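Local coordinates for Sensory/regulatory protein rpfC (Xanthomonas campestris pv. campestris, PDB 3M6M) that probably relays phosphoryl signals as the receiver part of a sensory histidine kinase, and binds magnesium in its acidic pocket, at residues 15-21 and 39-45; 77-81 and 110-114; 60-66 and 91-97; 54-59 and 88-92. All blocks are in the same frame, centred on the assembly; numbering follows the deposited sequence.

Interaction 1 (15-21 and 39-45); sequences MRMLVAD and HKVLCVN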
loop_
_atom_site.group_PDB
_atom_site.type_symbol
_atom_site.label_atom_id
_atom_site.label_comp_id
_atom_site.label_asym_id
_atom_site.label_seq_id
_atom_site.Cartn_x
_atom_site.Cartn_y
_atom_site.Cartn_z
ATOM N N MET D 15 -39.851 -28.801 8.270
ATOM C CA MET D 15 -39.155 -27.481 8.325
ATOM C C MET D 15 -40.132 -26.312 8.233
ATOM O O MET D 15 -41.187 -26.421 7.608
ATOM C CB MET D 15 -38.113 -27.367 7.209
ATOM C CG MET D 15 -36.909 -28.279 7.374
ATOM S SD MET D 15 -35.616 -27.953 6.158
ATOM C CE MET D 15 -34.451 -29.248 6.578
ATOM N N ARG D 16 -39.767 -25.198 8.861
ATOM C CA ARG D 16 -40.557 -23.973 8.807
ATOM C C ARG D 16 -39.980 -23.060 7.724
ATOM O O ARG D 16 -38.840 -22.597 7.826
ATOM C CB ARG D 16 -40.560 -23.285 10.175
ATOM C CG ARG D 16 -41.872 -22.602 10.531
ATOM C CD ARG D 16 -42.026 -22.469 12.042
ATOM N NE ARG D 16 -43.353 -21.987 12.421
ATOM C CZ ARG D 16 -43.634 -20.737 12.785
ATOM N NH1 ARG D 16 -42.679 -19.815 12.830
ATOM N NH2 ARG D 16 -44.878 -20.407 13.109
ATOM N N MET D 17 -40.771 -22.819 6.683
ATOM C CA MET D 17 -40.289 -22.130 5.486
ATOM C C MET D 17 -40.878 -20.738 5.299
ATOM O O MET D 17 -42.071 -20.519 5.517
ATOM C CB MET D 17 -40.559 -22.972 4.236
ATOM C CG MET D 17 -39.719 -24.229 4.137
ATOM S SD MET D 17 -37.987 -23.868 3.822
ATOM C CE MET D 17 -37.267 -25.482 4.078
ATOM N N LEU D 18 -40.022 -19.807 4.889
ATOM C CA LEU D 18 -40.437 -18.452 4.557
ATOM C C LEU D 18 -40.070 -18.149 3.106
ATOM O O LEU D 18 -38.914 -18.293 2.705
ATOM C CB LEU D 18 -39.799 -17.441 5.516
ATOM C CG LEU D 18 -40.224 -15.968 5.455
ATOM C CD1 LEU D 18 -41.736 -15.787 5.547
ATOM C CD2 LEU D 18 -39.532 -15.196 6.560
ATOM N N VAL D 19 -41.068 -17.745 2.326
ATOM C CA VAL D 19 -40.900 -17.541 0.890
ATOM C C VAL D 19 -41.256 -16.109 0.497
ATOM O O VAL D 19 -42.281 -15.577 0.927
ATOM C CB VAL D 19 -41.756 -18.546 0.068
ATOM C CG1 VAL D 19 -41.551 -18.341 -1.424
ATOM C CG2 VAL D 19 -41.419 -19.983 0.448
ATOM N N ALA D 20 -40.399 -15.496 -0.317
ATOM C CA ALA D 20 -40.651 -14.156 -0.840
ATOM C C ALA D 20 -40.554 -14.102 -2.365
ATOM O O ALA D 20 -39.529 -14.459 -2.948
ATOM C CB ALA D 20 -39.705 -13.144 -0.208
ATOM N N ASP D 21 -41.641 -13.660 -2.993
ATOM C CA ASP D 21 -41.690 -13.404 -4.432
ATOM C C ASP D 21 -42.783 -12.379 -4.711
ATOM O O ASP D 21 -43.870 -12.453 -4.131
ATOM C CB ASP D 21 -41.956 -14.694 -5.213
ATOM C CG ASP D 21 -41.682 -14.543 -6.698
ATOM O OD1 ASP D 21 -42.388 -13.758 -7.369
ATOM O OD2 ASP D 21 -40.767 -15.225 -7.201
ATOM N N HIS D 39 -43.470 -29.473 4.481
ATOM C CA HIS D 39 -43.010 -28.339 5.274
ATOM C C HIS D 39 -44.122 -27.307 5.471
ATOM O O HIS D 39 -45.028 -27.193 4.642
ATOM C CB HIS D 39 -41.802 -27.664 4.610
ATOM C CG HIS D 39 -40.698 -28.606 4.234
ATOM N ND1 HIS D 39 -40.334 -28.839 2.925
ATOM C CD2 HIS D 39 -39.876 -29.367 4.995
ATOM C CE1 HIS D 39 -39.336 -29.705 2.895
ATOM N NE2 HIS D 39 -39.039 -30.040 4.138
ATOM N N LYS D 40 -44.042 -26.563 6.574
ATOM C CA LYS D 40 -44.931 -25.427 6.822
ATOM C C LYS D 40 -44.389 -24.196 6.091
ATOM O O LYS D 40 -43.180 -23.949 6.087
ATOM C CB LYS D 40 -45.057 -25.161 8.329
ATOM C CG LYS D 40 -46.237 -24.271 8.740
ATOM C CD LYS D 40 -45.848 -22.793 8.806
ATOM C CE LYS D 40 -47.013 -21.921 9.255
ATOM N NZ LYS D 40 -46.642 -20.476 9.263
ATOM N N VAL D 41 -45.289 -23.430 5.473
ATOM C CA VAL D 41 -44.899 -22.313 4.611
ATOM C C VAL D 41 -45.572 -21.000 5.009
ATOM O O VAL D 41 -46.724 -20.986 5.447
ATOM C CB VAL D 41 -45.252 -22.585 3.118
ATOM C CG1 VAL D 41 -44.230 -21.931 2.196
ATOM C CG2 VAL D 41 -45.342 -24.077 2.827
ATOM N N LEU D 42 -44.834 -19.902 4.864
ATOM C CA LEU D 42 -45.416 -18.562 4.849
ATOM C C LEU D 42 -44.880 -17.806 3.635
ATOM O O LEU D 42 -43.664 -17.700 3.441
ATOM C CB LEU D 42 -45.120 -17.788 6.141
ATOM C CG LEU D 42 -45.830 -16.431 6.296
ATOM C CD1 LEU D 42 -47.282 -16.595 6.747
ATOM C CD2 LEU D 42 -45.083 -15.521 7.255
ATOM N N CYS D 43 -45.797 -17.299 2.818
ATOM C CA CYS D 43 -45.439 -16.546 1.625
ATOM C C CYS D 43 -45.652 -15.058 1.834
ATOM O O CYS D 43 -46.654 -14.639 2.417
ATOM C CB CYS D 43 -46.237 -17.033 0.420
ATOM S SG CYS D 43 -45.821 -18.709 -0.060
ATOM N N VAL D 44 -44.699 -14.269 1.350
ATOM C CA VAL D 44 -44.733 -12.825 1.520
ATOM C C VAL D 44 -44.382 -12.112 0.203
ATOM O O VAL D 44 -43.793 -12.719 -0.697
ATOM C CB VAL D 44 -43.858 -12.394 2.732
ATOM C CG1 VAL D 44 -42.441 -12.001 2.307
ATOM C CG2 VAL D 44 -44.548 -11.291 3.517
ATOM N N ASN D 45 -44.748 -10.837 0.092
ATOM C CA ASN D 45 -44.723 -10.129 -1.195
ATOM C C ASN D 45 -43.388 -9.488 -1.610
ATOM O O ASN D 45 -43.203 -9.146 -2.780
ATOM C CB ASN D 45 -45.843 -9.079 -1.248
ATOM C CG ASN D 45 -47.229 -9.694 -1.408
ATOM O OD1 ASN D 45 -48.189 -8.991 -1.725
ATOM N ND2 ASN D 45 -47.340 -11.002 -1.192
#
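H39 and M15 pack together at one end of the parallel pair 16-20 and 40-44. From CB outward, H39 touches two kinds of atom first: CB meets the backbone at M15 O (3.3 Å) and the side chain of M17 at CG (4.0 Å). With CG anti to its own carbonyl carbon (chi1 -51°), the imidazole runs alongside the M15 side chain, both pointing the same way. CD2 comes within 3.5 Å of M15 CB, and M15 N sits at the ring edge in its plane. NE2, further out, still grazes M15 CB, while ND1 makes a weak hydrogen bond to L34 O.

Starting at this end, six backbone hydrogen bonds pass to and fro between 15-21 and 39-45, from K40 N to M15 O through to D21 N, which reaches V44 O at a longer 3.3 Å. V19 N to L42 O, at 2.8 Å, is the straightest of them (166°).

L18 brings CD1 to 3.4 Å from L42 O and lies beside L42, in line with A20 and V44 on the face that helix 47-56 packs against. On the reverse face, V19 CG2 and V41 CG1 meet at 3.8 Å, and helix 24-35 closes over M17, V41 and C43. R16 and K40 bring like charges near each other, which a long, weak ion pair from R16 to E57 may partly offset.

D21 is held by H23 N, N26 and K119 beside the magnesium site. Strand 16-20, helix 24-35 and strand 40-44 form the beta-alpha-beta crossover that opens a CheY-like receiver domain.

Interaction 2 (77-81 and 110-114); sequences LKQLR and QAGAR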
loop_
_atom_site.group_PDB
_atom_site.type_symbol
_atom_site.label_atom_id
_atom_site.label_comp_id
_atom_site.label_asym_id
_atom_site.label_seq_id
_atom_site.Cartn_x
_atom_site.Cartn_y
_atom_site.Cartn_z
ATOM N N LEU D 77 -29.969 -10.137 1.633
ATOM C CA LEU D 77 -28.766 -10.864 2.044
ATOM C C LEU D 77 -27.759 -9.960 2.746
ATOM O O LEU D 77 -27.236 -10.317 3.801
ATOM C CB LEU D 77 -28.101 -11.557 0.848
ATOM C CG LEU D 77 -28.447 -13.007 0.469
ATOM C CD1 LEU D 77 -28.496 -13.929 1.688
ATOM C CD2 LEU D 77 -29.735 -13.099 -0.320
ATOM N N LYS D 78 -27.498 -8.793 2.160
ATOM C CA LYS D 78 -26.548 -7.831 2.723
ATOM C C LYS D 78 -27.058 -7.219 4.028
ATOM O O LYS D 78 -26.278 -6.927 4.935
ATOM C CB LYS D 78 -26.203 -6.740 1.705
ATOM C CG LYS D 78 -25.308 -7.225 0.567
ATOM C CD LYS D 78 -24.585 -6.074 -0.124
ATOM C CE LYS D 78 -23.337 -6.569 -0.855
ATOM N NZ LYS D 78 -22.453 -5.449 -1.298
ATOM N N GLN D 79 -28.372 -7.037 4.117
ATOM C CA GLN D 79 -29.000 -6.563 5.346
ATOM C C GLN D 79 -29.015 -7.626 6.442
ATOM O O GLN D 79 -28.822 -7.310 7.615
ATOM C CB GLN D 79 -30.410 -6.048 5.074
ATOM C CG GLN D 79 -30.414 -4.650 4.492
ATOM C CD GLN D 79 -31.616 -3.839 4.912
ATOM O OE1 GLN D 79 -32.080 -2.983 4.165
ATOM N NE2 GLN D 79 -32.121 -4.091 6.117
ATOM N N LEU D 80 -29.235 -8.879 6.055
ATOM C CA LEU D 80 -29.207 -9.988 7.001
ATOM C C LEU D 80 -27.810 -10.235 7.560
ATOM O O LEU D 80 -27.665 -10.537 8.744
ATOM C CB LEU D 80 -29.770 -11.268 6.373
ATOM C CG LEU D 80 -31.294 -11.399 6.352
ATOM C CD1 LEU D 80 -31.710 -12.620 5.546
ATOM C CD2 LEU D 80 -31.873 -11.463 7.766
ATOM N N ARG D 81 -26.793 -10.097 6.710
ATOM C CA ARG D 81 -25.399 -10.279 7.125
ATOM C C ARG D 81 -25.035 -9.391 8.325
ATOM O O ARG D 81 -24.468 -9.879 9.305
ATOM C CB ARG D 81 -24.441 -10.035 5.948
ATOM C CG ARG D 81 -22.959 -10.130 6.306
ATOM C CD ARG D 81 -22.387 -11.516 6.045
ATOM N NE ARG D 81 -21.894 -11.643 4.674
ATOM C CZ ARG D 81 -21.430 -12.768 4.132
ATOM N NH1 ARG D 81 -21.388 -13.892 4.838
ATOM N NH2 ARG D 81 -21.005 -12.768 2.877
ATOM N N GLN D 110 -21.211 -13.996 -2.516
ATOM C CA GLN D 110 -20.396 -13.068 -1.728
ATOM C C GLN D 110 -21.182 -12.453 -0.570
ATOM O O GLN D 110 -20.605 -12.112 0.464
ATOM C CB GLN D 110 -19.826 -11.952 -2.614
ATOM C CG GLN D 110 -18.862 -12.416 -3.708
ATOM C CD GLN D 110 -17.430 -12.573 -3.228
ATOM O OE1 GLN D 110 -16.545 -11.816 -3.635
ATOM N NE2 GLN D 110 -17.191 -13.558 -2.366
ATOM N N ALA D 111 -22.495 -12.316 -0.753
ATOM C CA ALA D 111 -23.376 -11.733 0.258
ATOM C C ALA D 111 -23.910 -12.767 1.256
ATOM O O ALA D 111 -24.732 -12.442 2.117
ATOM C CB ALA D 111 -24.523 -10.981 -0.408
ATOM N N GLY D 112 -23.446 -14.008 1.130
ATOM C CA GLY D 112 -23.759 -15.054 2.101
ATOM C C GLY D 112 -24.942 -15.948 1.777
ATOM O O GLY D 112 -25.458 -16.633 2.660
ATOM N N ALA D 113 -25.375 -15.948 0.518
ATOM C CA ALA D 113 -26.434 -16.851 0.070
ATOM C C ALA D 113 -25.914 -18.283 0.029
ATOM O O ALA D 113 -24.880 -18.559 -0.586
ATOM C CB ALA D 113 -26.961 -16.433 -1.295
ATOM N N ARG D 114 -26.631 -19.184 0.692
ATOM C CA ARG D 114 -26.201 -20.576 0.811
ATOM C C ARG D 114 -26.435 -21.401 -0.454
ATOM O O ARG D 114 -25.696 -22.352 -0.722
ATOM C CB ARG D 114 -26.858 -21.246 2.018
ATOM C CG ARG D 114 -26.236 -20.854 3.347
ATOM C CD ARG D 114 -26.644 -21.814 4.448
ATOM N NE ARG D 114 -25.971 -23.109 4.341
ATOM C CZ ARG D 114 -24.904 -23.470 5.050
ATOM N NH1 ARG D 114 -24.368 -22.636 5.934
ATOM N NH2 ARG D 114 -24.372 -24.672 4.876
#
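The apolar contact is made by L77, which packs on A111 and A113. Its CB lies 3.8 Å from A111 CB and also touches A111 O, and its branch point continues the contact, with CG 4.1 Å from A113 CB. CD1 runs on along the backbone of A113. K78 adds its CG at 4.0 Å from A111 CB, so the small methyl of A111 is clasped by two consecutive residues of helix 73-85. L77 also rests on V93 and V95, and A113 on V95, which places this apolar layer directly above the sheet.

The chain at 110-114 is where helix 102-110 stops and turns toward strand 115-118. G112 ends the helix in a Schellman motif: its phi is positive (95°), a region glycine enters easily, and two bonds run back into the last turn.

Polar contact with this helix end falls to R81. Its chain leaves with CG anti to the backbone N (chi1 177°) and then bends at both chi2 and chi3, a course that lays the guanidinium over the turn. A111 O stands 3.6 Å above one face of the group, toward its rim, whereas Q110 O lies at the edge in its plane. NH2 to Q110 O is a weak hydrogen bond, bent to 115°, and its modelled length of 2.5 Å is doubtfully short. A cation here would probably suit the carbonyl-rich end of a helix.

Away from this contact, K78 NZ bonds to the backbone of one neighbouring subunit and pairs with an acidic side chain of another.

Interaction 3 (60-66 and 91-97); sequences DAVIVDL and TPVVVLS. With MG (magnesium ion), chain T.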
loop_
_atom_site.group_PDB
_atom_site.type_symbol
_atom_site.label_atom_id
_atom_site.label_comp_id
_atom_site.label_asym_id
_atom_site.label_seq_id
_atom_site.Cartn_x
_atom_site.Cartn_y
_atom_site.Cartn_z
ATOM N N ASP D 60 -36.624 -22.029 9.591
ATOM C CA ASP D 60 -35.518 -22.944 9.313
ATOM C C ASP D 60 -34.730 -22.549 8.067
ATOM O O ASP D 60 -33.520 -22.765 8.002
ATOM C CB ASP D 60 -36.021 -24.385 9.202
ATOM C CG ASP D 60 -36.410 -24.976 10.548
ATOM O OD1 ASP D 60 -35.657 -24.783 11.530
ATOM O OD2 ASP D 60 -37.466 -25.640 10.624
ATOM N N ALA D 61 -35.424 -21.972 7.088
ATOM C CA ALA D 61 -34.810 -21.533 5.837
ATOM C C ALA D 61 -35.680 -20.498 5.133
ATOM O O ALA D 61 -36.908 -20.532 5.242
ATOM C CB ALA D 61 -34.552 -22.725 4.915
ATOM N N VAL D 62 -35.032 -19.586 4.412
ATOM C CA VAL D 62 -35.723 -18.546 3.649
ATOM C C VAL D 62 -35.445 -18.711 2.153
ATOM O O VAL D 62 -34.288 -18.784 1.732
ATOM C CB VAL D 62 -35.309 -17.117 4.105
ATOM C CG1 VAL D 62 -35.990 -16.050 3.251
ATOM C CG2 VAL D 62 -35.625 -16.897 5.586
ATOM N N ILE D 63 -36.514 -18.783 1.363
ATOM C CA ILE D 63 -36.407 -18.800 -0.094
ATOM C C ILE D 63 -36.818 -17.437 -0.639
ATOM O O ILE D 63 -37.976 -17.034 -0.510
ATOM C CB ILE D 63 -37.281 -19.903 -0.740
ATOM C CG1 ILE D 63 -37.010 -21.265 -0.088
ATOM C CG2 ILE D 63 -37.033 -19.955 -2.245
ATOM C CD1 ILE D 63 -37.981 -22.364 -0.496
ATOM N N VAL D 64 -35.862 -16.733 -1.241
ATOM C CA VAL D 64 -36.095 -15.379 -1.740
ATOM C C VAL D 64 -35.964 -15.275 -3.265
ATOM O O VAL D 64 -35.079 -15.884 -3.868
ATOM C CB VAL D 64 -35.177 -14.338 -1.023
ATOM C CG1 VAL D 64 -33.718 -14.464 -1.470
ATOM C CG2 VAL D 64 -35.693 -12.920 -1.239
ATOM N N ASP D 65 -36.867 -14.512 -3.874
ATOM C CA ASP D 65 -36.775 -14.169 -5.287
ATOM C C ASP D 65 -35.755 -13.050 -5.442
ATOM O O ASP D 65 -35.796 -12.060 -4.703
ATOM C CB ASP D 65 -38.145 -13.727 -5.818
ATOM C CG ASP D 65 -38.110 -13.291 -7.277
ATOM O OD1 ASP D 65 -37.339 -13.868 -8.076
ATOM O OD2 ASP D 65 -38.874 -12.368 -7.630
ATOM N N LEU D 66 -34.838 -13.210 -6.393
ATOM C CA LEU D 66 -33.782 -12.223 -6.603
ATOM C C LEU D 66 -34.328 -10.873 -7.053
ATOM O O LEU D 66 -33.986 -9.846 -6.470
ATOM C CB LEU D 66 -32.723 -12.735 -7.586
ATOM C CG LEU D 66 -31.534 -11.819 -7.918
ATOM C CD1 LEU D 66 -30.756 -11.381 -6.673
ATOM C CD2 LEU D 66 -30.608 -12.495 -8.919
ATOM N N THR D 91 -30.147 -17.727 10.017
ATOM C CA THR D 91 -31.050 -18.587 9.252
ATOM C C THR D 91 -30.674 -18.602 7.764
ATOM O O THR D 91 -30.470 -17.544 7.163
ATOM C CB THR D 91 -32.557 -18.247 9.493
ATOM O OG1 THR D 91 -33.316 -18.504 8.306
ATOM C CG2 THR D 91 -32.742 -16.801 9.909
ATOM N N PRO D 92 -30.553 -19.814 7.181
ATOM C CA PRO D 92 -30.119 -20.033 5.796
ATOM C C PRO D 92 -31.029 -19.370 4.767
ATOM O O PRO D 92 -32.254 -19.381 4.921
ATOM C CB PRO D 92 -30.189 -21.557 5.643
ATOM C CG PRO D 92 -30.073 -22.085 7.020
ATOM C CD PRO D 92 -30.783 -21.091 7.881
ATOM N N VAL D 93 -30.421 -18.798 3.729
ATOM C CA VAL D 93 -31.165 -18.146 2.657
ATOM C C VAL D 93 -30.777 -18.724 1.299
ATOM O O VAL D 93 -29.595 -18.757 0.941
ATOM C CB VAL D 93 -30.945 -16.610 2.644
ATOM C CG1 VAL D 93 -31.778 -15.958 1.544
ATOM C CG2 VAL D 93 -31.284 -15.997 3.996
ATOM N N VAL D 94 -31.781 -19.183 0.556
ATOM C CA VAL D 94 -31.598 -19.643 -0.819
ATOM C C VAL D 94 -32.292 -18.687 -1.795
ATOM O O VAL D 94 -33.436 -18.280 -1.578
ATOM C CB VAL D 94 -32.073 -21.117 -1.012
ATOM C CG1 VAL D 94 -33.376 -21.380 -0.273
ATOM C CG2 VAL D 94 -32.201 -21.475 -2.493
ATOM N N VAL D 95 -31.582 -18.331 -2.863
ATOM C CA VAL D 95 -32.078 -17.367 -3.842
ATOM C C VAL D 95 -32.649 -18.061 -5.084
ATOM O O VAL D 95 -32.112 -19.071 -5.547
ATOM C CB VAL D 95 -30.974 -16.349 -4.245
ATOM C CG1 VAL D 95 -31.563 -15.196 -5.049
ATOM C CG2 VAL D 95 -30.269 -15.802 -3.009
ATOM N N LEU D 96 -33.749 -17.513 -5.600
ATOM C CA LEU D 96 -34.366 -17.978 -6.841
ATOM C C LEU D 96 -34.480 -16.845 -7.851
ATOM O O LEU D 96 -34.862 -15.728 -7.496
ATOM C CB LEU D 96 -35.767 -18.536 -6.576
ATOM C CG LEU D 96 -35.986 -19.894 -5.909
ATOM C CD1 LEU D 96 -37.477 -20.190 -5.874
ATOM C CD2 LEU D 96 -35.245 -21.011 -6.627
ATOM N N SER D 97 -34.152 -17.141 -9.108
ATOM C CA SER D 97 -34.368 -16.204 -10.218
ATOM C C SER D 97 -34.301 -16.879 -11.583
ATOM O O SER D 97 -33.765 -17.983 -11.720
ATOM C CB SER D 97 -33.376 -15.036 -10.166
ATOM O OG SER D 97 -32.040 -15.497 -10.186
HETATM MG MG MG T . -39.581 -11.266 -9.571
#
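I63 and V94 lie side by side across two neighbouring parallel strands, their CG1 atoms 3.6 Å apart. V94 achieves this by setting CG1 between its backbone N and carbonyl carbon (chi1 41°), a crowded position that also brings the methyl to 3.4 Å from V62 O. I63 divides its branches: while CG1 takes V94, CG2 meets L96 CD1 at 3.7 Å. On the other face V64 works through CG1, and the methyl touches both V93 CG1 (3.9 Å) and V95 CG2.

Five backbone hydrogen bonds, V62 N to P92 O through L66 N to L96 O, fix the register of the two strands. Past the last of them, L66 CB and S97 CB come within 3.5 Å, while S97 OG is bonded to D99 O.

D65 swings its carboxylate anti to the backbone N (chi1 177°), where OD2 binds the magnesium ion at 2.3 Å; D22 and the carbonyl oxygen of H67 complete the protein ligands. OD1 is held by a salt bridge to K119. In receiver domains an aspartate at this strand end commonly accepts the phosphoryl group, and D65 is consistent with that role.

Strand 61-65 is the central strand of the five, with 16-20 on one side and 93-97 on the other; 115-118 lies beyond 93-97. V62 packs on helix 47-56; V64 and V93 pack on helix 73-85, the crossover helix between the two strands.

Interaction 4 (54-59 and 88-92); sequences MAEEDY and MRYTP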
loop_
_atom_site.group_PDB
_atom_site.type_symbol
_atom_site.label_atom_id
_atom_site.label_comp_id
_atom_site.label_asym_id
_atom_site.label_seq_id
_atom_site.Cartn_x
_atom_site.Cartn_y
_atom_site.Cartn_z
ATOM N N MET D 54 -39.223 -12.379 10.001
ATOM C CA MET D 54 -38.120 -13.054 10.693
ATOM C C MET D 54 -37.892 -12.516 12.104
ATOM O O MET D 54 -37.335 -13.210 12.958
ATOM C CB MET D 54 -36.830 -12.946 9.878
ATOM C CG MET D 54 -36.803 -13.821 8.639
ATOM S SD MET D 54 -35.445 -13.438 7.513
ATOM C CE MET D 54 -34.096 -14.299 8.303
ATOM N N ALA D 55 -38.325 -11.280 12.335
ATOM C CA ALA D 55 -38.238 -10.656 13.648
ATOM C C ALA D 55 -39.389 -11.087 14.556
ATOM O O ALA D 55 -39.276 -11.027 15.783
ATOM C CB ALA D 55 -38.205 -9.143 13.509
ATOM N N GLU D 56 -40.492 -11.521 13.949
ATOM C CA GLU D 56 -41.675 -11.948 14.694
ATOM C C GLU D 56 -41.618 -13.442 15.018
ATOM O O GLU D 56 -41.985 -13.859 16.120
ATOM C CB GLU D 56 -42.953 -11.604 13.917
ATOM C CG GLU D 56 -44.185 -11.377 14.797
ATOM C CD GLU D 56 -45.022 -12.634 15.002
ATOM O OE1 GLU D 56 -45.653 -13.098 14.024
ATOM O OE2 GLU D 56 -45.067 -13.146 16.142
ATOM N N GLU D 57 -41.160 -14.239 14.052
ATOM C CA GLU D 57 -41.022 -15.686 14.224
ATOM C C GLU D 57 -39.696 -16.193 13.657
ATOM O O GLU D 57 -39.067 -15.525 12.837
ATOM C CB GLU D 57 -42.196 -16.427 13.566
ATOM C CG GLU D 57 -43.495 -16.419 14.377
ATOM C CD GLU D 57 -43.369 -17.131 15.719
ATOM O OE1 GLU D 57 -43.815 -16.559 16.738
ATOM O OE2 GLU D 57 -42.826 -18.256 15.760
ATOM N N ASP D 58 -39.281 -17.376 14.101
ATOM C CA ASP D 58 -38.051 -18.003 13.624
ATOM C C ASP D 58 -38.343 -19.054 12.553
ATOM O O ASP D 58 -39.309 -19.813 12.659
ATOM C CB ASP D 58 -37.278 -18.623 14.792
ATOM C CG ASP D 58 -36.838 -17.588 15.820
ATOM O OD1 ASP D 58 -37.238 -17.712 16.997
ATOM O OD2 ASP D 58 -36.099 -16.648 15.451
ATOM N N TYR D 59 -37.498 -19.087 11.524
ATOM C CA TYR D 59 -37.677 -19.994 10.389
ATOM C C TYR D 59 -36.425 -20.826 10.125
ATOM O O TYR D 59 -35.304 -20.388 10.401
ATOM C CB TYR D 59 -38.076 -19.210 9.132
ATOM C CG TYR D 59 -39.395 -18.478 9.262
ATOM C CD1 TYR D 59 -40.597 -19.102 8.924
ATOM C CD2 TYR D 59 -39.441 -17.164 9.733
ATOM C CE1 TYR D 59 -41.812 -18.432 9.049
ATOM C CE2 TYR D 59 -40.649 -16.489 9.862
ATOM C CZ TYR D 59 -41.829 -17.127 9.517
ATOM O OH TYR D 59 -43.024 -16.460 9.645
ATOM N N MET D 88 -28.862 -11.027 15.748
ATOM C CA MET D 88 -29.973 -11.788 15.182
ATOM C C MET D 88 -29.583 -13.249 14.951
ATOM O O MET D 88 -28.451 -13.548 14.560
ATOM C CB MET D 88 -30.444 -11.153 13.873
ATOM C CG MET D 88 -31.775 -11.675 13.356
ATOM S SD MET D 88 -32.071 -11.241 11.634
ATOM C CE MET D 88 -33.755 -11.804 11.435
ATOM N N ARG D 89 -30.533 -14.144 15.213
ATOM C CA ARG D 89 -30.387 -15.574 14.953
ATOM C C ARG D 89 -30.051 -15.825 13.479
ATOM O O ARG D 89 -30.663 -15.230 12.586
ATOM C CB ARG D 89 -31.687 -16.295 15.331
ATOM C CG ARG D 89 -31.756 -17.768 14.953
ATOM C CD ARG D 89 -33.156 -18.129 14.472
ATOM N NE ARG D 89 -33.351 -19.570 14.321
ATOM C CZ ARG D 89 -33.855 -20.368 15.262
ATOM N NH1 ARG D 89 -34.221 -19.876 16.443
ATOM N NH2 ARG D 89 -33.997 -21.666 15.024
ATOM N N TYR D 90 -29.076 -16.697 13.233
ATOM C CA TYR D 90 -28.733 -17.093 11.872
ATOM C C TYR D 90 -29.805 -17.997 11.272
ATOM O O TYR D 90 -30.306 -18.913 11.930
ATOM C CB TYR D 90 -27.373 -17.799 11.811
ATOM C CG TYR D 90 -27.008 -18.258 10.413
ATOM C CD1 TYR D 90 -26.423 -17.378 9.502
ATOM C CD2 TYR D 90 -27.266 -19.566 9.994
ATOM C CE1 TYR D 90 -26.098 -17.788 8.211
ATOM C CE2 TYR D 90 -26.945 -19.988 8.705
ATOM C CZ TYR D 90 -26.361 -19.092 7.820
ATOM O OH TYR D 90 -26.036 -19.499 6.546
ATOM N N THR D 91 -30.147 -17.727 10.017
ATOM C CA THR D 91 -31.050 -18.587 9.252
ATOM C C THR D 91 -30.674 -18.602 7.764
ATOM O O THR D 91 -30.470 -17.544 7.163
ATOM C CB THR D 91 -32.557 -18.247 9.493
ATOM O OG1 THR D 91 -33.316 -18.504 8.306
ATOM C CG2 THR D 91 -32.742 -16.801 9.909
ATOM N N PRO D 92 -30.553 -19.814 7.181
ATOM C CA PRO D 92 -30.119 -20.033 5.796
ATOM C C PRO D 92 -31.029 -19.370 4.767
ATOM O O PRO D 92 -32.254 -19.381 4.921
ATOM C CB PRO D 92 -30.189 -21.557 5.643
ATOM C CG PRO D 92 -30.073 -22.085 7.020
ATOM C CD PRO D 92 -30.783 -21.091 7.881
#
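M88 and M54 meet at about a right angle where the end of helix 47-56 meets the loop after helix 73-85. M88, extended beyond CG, delivers its CE methyl to 3.6 Å from M54 CB, and the same methyl lies 4.0 Å from M54 CE.

At R89 the contact becomes polar but loose. The guanidinium spreads over D58, with D58 CB 3.6 Å above its plane near the rim, and the carboxylate and guanidinium planes are only 25° apart. D58 OD1 and R89 NH1 form a long salt bridge of 3.8 Å; since that oxygen lies well out of the guanidinium plane, the attraction is one of charge, not of a directed N-H. Nearer the backbone, R89 CD passes 3.4 Å from D58 OD2.

T91 then uses its two branches in different ways. OG1 donates a weak hydrogen bond to Y59 O (3.4 Å), and CG2 touches M54 CE tip to tip at 3.3 Å, an approach made possible by the bend of M54 at chi3 (81°).

Both segments lead into strands, 54-59 from helix 47-56 into 61-65 and 88-92 from helix 73-85 into 93-97. M54 packs against L80 of helix 73-85, L18 of strand 16-20 and V62 of strand 61-65.

Interactions 1 and 3, their centres 9 Å apart, are two seams of one sheet, and the seam between them, 16-20 against 61-65, is closed by I63 N to L18 O and D65 N to A20 O, each 2.8 Å. Strands 16-20 and 61-65 lead to the metal: the D21 side chain lies about 4 Å from the magnesium ion, beside D65. Interaction 4 shares T91 and P92 with interaction 3 but belongs to the other end of the strands, where it also meets interaction 1 through M54 and L18. Interaction 2 joins the sheet through R114 N and V93 O (3.0 Å) and stands apart from the site, the L77 side chain being about 14 Å from the magnesium. L80 bridges interactions 2 and 4, packing on M54 and M88.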